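Local coordinates for BauA (Acinetobacter baumannii, PDB 6HCP), which probably carries siderophore-bound iron, as ferric preacinetobactin, across the outer membrane as a TonB-dependent receptor, at residues 49-54 / 364-369. Residues are numbered along the deposited sequence; the frame is centred on the assembly and turned at random.
Sequences VGFLGS and QWVANA. With C8E ((hydroxyethyloxy)tri(ethyloxy)octane), chain B.
F51, on a tight plug turn, lays its ring against V366 and N368 of the barrel strand 361-381. CG1 of V366 sits almost over the ring centre, 3.7 Å from the centroid of the F51 ring and 8° off the normal, a CH-pi contact. The other branch of V366, CG2, is 3.5 Å from the backbone O of F51. Valine suits this spot: chi1 of 52° sets CG1 between the backbone N and the carbonyl carbon and CG2 anti to the N, turning both methyls to F51. Phenylalanine offers a flat apolar face to the methyl and pi electrons to R443, its cation-pi partner. N368 meets the ring obliquely, amide plane 42° from the ring plane, OD1 3.3 Å from CD2 of F51. An amide fits because it accepts and donates at once: OD1 is hydrogen-bonded to R443, ND2 to D349. L52 adds a looser touch, CD2 to CG1 of V366 at 4.1 Å. Behind, V49 N donates a hydrogen bond to G53 O, closing the turn, and G50 and G53 adopt positive phi, which favours glycine. On the strand's opposite face, A367 meets the detergent C8E. Plug and wall thus join through dispersion and an aromatic-cation contact, while the buried amide spends its hydrogen bonds within the wall.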
ATOM      1  N   VAL A  49     -39.485 -15.403  -9.982  1.00 28.43           N
ATOM      2  CA  VAL A  49     -39.952 -14.304 -10.810  1.00 26.03           C
ATOM      3  C   VAL A  49     -41.299 -13.804 -10.273  1.00 32.22           C
ATOM      4  O   VAL A  49     -42.369 -14.046 -10.857  1.00 28.81           O
ATOM      5  CB  VAL A  49     -39.993 -14.738 -12.278  1.00 28.32           C
ATOM      6  CG1 VAL A  49     -40.357 -13.590 -13.209  1.00 33.88           C
ATOM      7  CG2 VAL A  49     -38.660 -15.342 -12.685  1.00 30.32           C
ATOM      8  N   GLY A  50     -41.232 -13.198  -9.085  1.00 30.11           N
ATOM      9  CA  GLY A  50     -42.410 -12.869  -8.291  1.00 32.51           C
ATOM     10  C   GLY A  50     -43.366 -14.046  -8.233  1.00 33.77           C
ATOM     11  O   GLY A  50     -42.932 -15.194  -8.040  1.00 28.72           O
ATOM     12  N   PHE A  51     -44.673 -13.794  -8.408  1.00 31.23           N
ATOM     13  CA  PHE A  51     -45.662 -14.866  -8.177  1.00 29.57           C
ATOM     14  C   PHE A  51     -45.667 -15.897  -9.325  1.00 27.90           C
ATOM     15  O   PHE A  51     -46.342 -16.920  -9.203  1.00 32.26           O
ATOM     16  CB  PHE A  51     -47.043 -14.268  -7.855  1.00 28.74           C
ATOM     17  CG  PHE A  51     -47.912 -13.831  -9.008  1.00 25.38           C
ATOM     18  CD1 PHE A  51     -47.384 -13.306 -10.170  1.00 27.39           C
ATOM     19  CD2 PHE A  51     -49.293 -13.867  -8.881  1.00 27.86           C
ATOM     20  CE1 PHE A  51     -48.197 -12.830 -11.189  1.00 28.00           C
ATOM     21  CE2 PHE A  51     -50.107 -13.395  -9.898  1.00 26.58           C
ATOM     22  CZ  PHE A  51     -49.561 -12.860 -11.044  1.00 26.67           C
ATOM     23  N   LEU A  52     -44.881 -15.697 -10.388  1.00 28.15           N
ATOM     24  CA  LEU A  52     -44.710 -16.746 -11.406  1.00 30.33           C
ATOM     25  C   LEU A  52     -43.849 -17.895 -10.847  1.00 31.54           C
ATOM     26  O   LEU A  52     -43.820 -18.969 -11.423  1.00 35.12           O
ATOM     27  CB  LEU A  52     -44.075 -16.190 -12.682  1.00 29.49           C
ATOM     28  CG  LEU A  52     -44.783 -15.008 -13.342  1.00 32.32           C
ATOM     29  CD1 LEU A  52     -44.002 -14.529 -14.560  1.00 32.37           C
ATOM     30  CD2 LEU A  52     -46.210 -15.379 -13.725  1.00 35.15           C
ATOM     31  N   GLY A  53     -43.193 -17.671  -9.707  1.00 28.41           N
ATOM     32  CA  GLY A  53     -42.347 -18.655  -9.056  1.00 32.13           C
ATOM     33  C   GLY A  53     -41.024 -18.890  -9.791  1.00 31.83           C
ATOM     34  O   GLY A  53     -40.520 -18.038 -10.542  1.00 28.31           O
ATOM     35  N   SER A  54     -40.429 -20.051  -9.524  1.00 33.24           N
ATOM     36  CA  SER A  54     -39.088 -20.357  -9.988  1.00 32.14           C
ATOM     37  C   SER A  54     -39.060 -20.525 -11.509  1.00 31.94           C
ATOM     38  O   SER A  54     -39.797 -21.297 -12.079  1.00 33.28           O
ATOM     39  CB  SER A  54     -38.550 -21.581  -9.280  1.00 38.01           C
ATOM     40  OG  SER A  54     -37.292 -21.942  -9.822  1.00 37.40           O
ATOM     41  N   GLN A 364     -49.773 -22.334 -17.816  1.00 27.62           N
ATOM     42  CA  GLN A 364     -49.378 -22.342 -16.414  1.00 30.96           C
ATOM     43  C   GLN A 364     -49.794 -20.999 -15.817  1.00 28.15           C
ATOM     44  O   GLN A 364     -49.373 -19.965 -16.335  1.00 30.30           O
ATOM     45  CB  GLN A 364     -47.856 -22.451 -16.296  1.00 37.69           C
ATOM     46  CG  GLN A 364     -47.336 -23.475 -15.310  1.00 59.13           C
ATOM     47  CD  GLN A 364     -45.862 -23.674 -15.583  1.00 70.38           C
ATOM     48  OE1 GLN A 364     -45.473 -24.545 -16.357  1.00 73.32           O
ATOM     49  NE2 GLN A 364     -45.074 -22.686 -15.199  1.00 54.34           N
ATOM     50  N   TRP A 365     -50.680 -21.029 -14.824  1.00 30.49           N
ATOM     51  CA  TRP A 365     -51.309 -19.822 -14.331  1.00 30.03           C
ATOM     52  C   TRP A 365     -51.100 -19.729 -12.826  1.00 31.94           C
ATOM     53  O   TRP A 365     -50.865 -20.730 -12.145  1.00 30.94           O
ATOM     54  CB  TRP A 365     -52.804 -19.771 -14.698  1.00 30.95           C
ATOM     55  CG  TRP A 365     -53.578 -20.914 -14.110  1.00 29.64           C
ATOM     56  CD1 TRP A 365     -53.811 -22.119 -14.706  1.00 33.05           C
ATOM     57  CD2 TRP A 365     -54.186 -20.983 -12.812  1.00 29.82           C
ATOM     58  NE1 TRP A 365     -54.504 -22.935 -13.857  1.00 28.86           N
ATOM     59  CE2 TRP A 365     -54.742 -22.273 -12.684  1.00 31.69           C
ATOM     60  CE3 TRP A 365     -54.310 -20.093 -11.740  1.00 28.79           C
ATOM     61  CZ2 TRP A 365     -55.432 -22.683 -11.547  1.00 34.14           C
ATOM     62  CZ3 TRP A 365     -54.963 -20.512 -10.600  1.00 30.66           C
ATOM     63  CH2 TRP A 365     -55.505 -21.794 -10.498  1.00 32.12           C
ATOM     64  N   VAL A 366     -51.281 -18.505 -12.310  1.00 27.12           N
ATOM     65  CA  VAL A 366     -51.239 -18.244 -10.909  1.00 25.42           C
ATOM     66  C   VAL A 366     -52.234 -17.120 -10.587  1.00 27.37           C
ATOM     67  O   VAL A 366     -52.419 -16.204 -11.379  1.00 30.03           O
ATOM     68  CB  VAL A 366     -49.807 -17.862 -10.470  1.00 26.79           C
ATOM     69  CG1 VAL A 366     -49.240 -16.740 -11.320  1.00 29.55           C
ATOM     70  CG2 VAL A 366     -49.743 -17.506  -8.995  1.00 28.13           C
ATOM     71  N   ALA A 367     -52.839 -17.216  -9.405  1.00 30.86           N
ATOM     72  CA  ALA A 367     -53.717 -16.177  -8.898  1.00 33.81           C
ATOM     73  C   ALA A 367     -53.403 -15.994  -7.420  1.00 29.26           C
ATOM     74  O   ALA A 367     -53.331 -16.965  -6.683  1.00 30.42           O
ATOM     75  CB  ALA A 367     -55.171 -16.538  -9.100  1.00 33.34           C
ATOM     76  N   ASN A 368     -53.299 -14.733  -6.976  1.00 26.55           N
ATOM     77  CA  ASN A 368     -52.955 -14.515  -5.597  1.00 25.54           C
ATOM     78  C   ASN A 368     -53.626 -13.259  -5.047  1.00 25.66           C
ATOM     79  O   ASN A 368     -54.234 -12.458  -5.776  1.00 26.44           O
ATOM     80  CB  ASN A 368     -51.429 -14.495  -5.403  1.00 26.53           C
ATOM     81  CG  ASN A 368     -50.780 -13.186  -5.808  1.00 29.94           C
ATOM     82  OD1 ASN A 368     -51.295 -12.472  -6.668  1.00 26.77           O
ATOM     83  ND2 ASN A 368     -49.601 -12.914  -5.255  1.00 27.31           N
ATOM     84  N   ALA A 369     -53.582 -13.187  -3.719  1.00 27.10           N
ATOM     85  CA  ALA A 369     -53.977 -12.049  -2.936  1.00 30.98           C
ATOM     86  C   ALA A 369     -52.851 -11.729  -1.957  1.00 29.98           C
ATOM     87  O   ALA A 369     -52.290 -12.652  -1.353  1.00 30.28           O
ATOM     88  CB  ALA A 369     -55.259 -12.364  -2.198  1.00 32.71           C
TER
HETATM   89  C1  C8E B 829     -57.764 -12.257  -9.063  1.00 48.93           C
HETATM   90  C2  C8E B 829     -58.114 -13.504  -8.286  1.00 52.16           C
HETATM   91  C3  C8E B 829     -57.560 -13.500  -6.867  1.00 53.07           C
HETATM   92  C4  C8E B 829     -57.311 -14.921  -6.344  1.00 60.96           C
HETATM   93  C5  C8E B 829     -57.160 -14.954  -4.824  1.00 54.26           C
HETATM   94  C6  C8E B 829     -56.623 -16.271  -4.304  1.00 47.32           C
HETATM   95  C7  C8E B 829     -56.634 -16.262  -2.778  1.00 53.96           C
HETATM   96  C8  C8E B 829     -57.045 -17.608  -2.194  1.00 67.37           C
HETATM   97  O9  C8E B 829     -56.289 -17.960  -1.029  1.00 71.65           O
HETATM   98  C10 C8E B 829     -55.911 -19.340  -1.058  1.00 58.61           C
HETATM   99  C11 C8E B 829     -55.657 -19.853   0.341  1.00 62.25           C
HETATM  100  O12 C8E B 829     -54.754 -20.939   0.216  1.00 64.56           O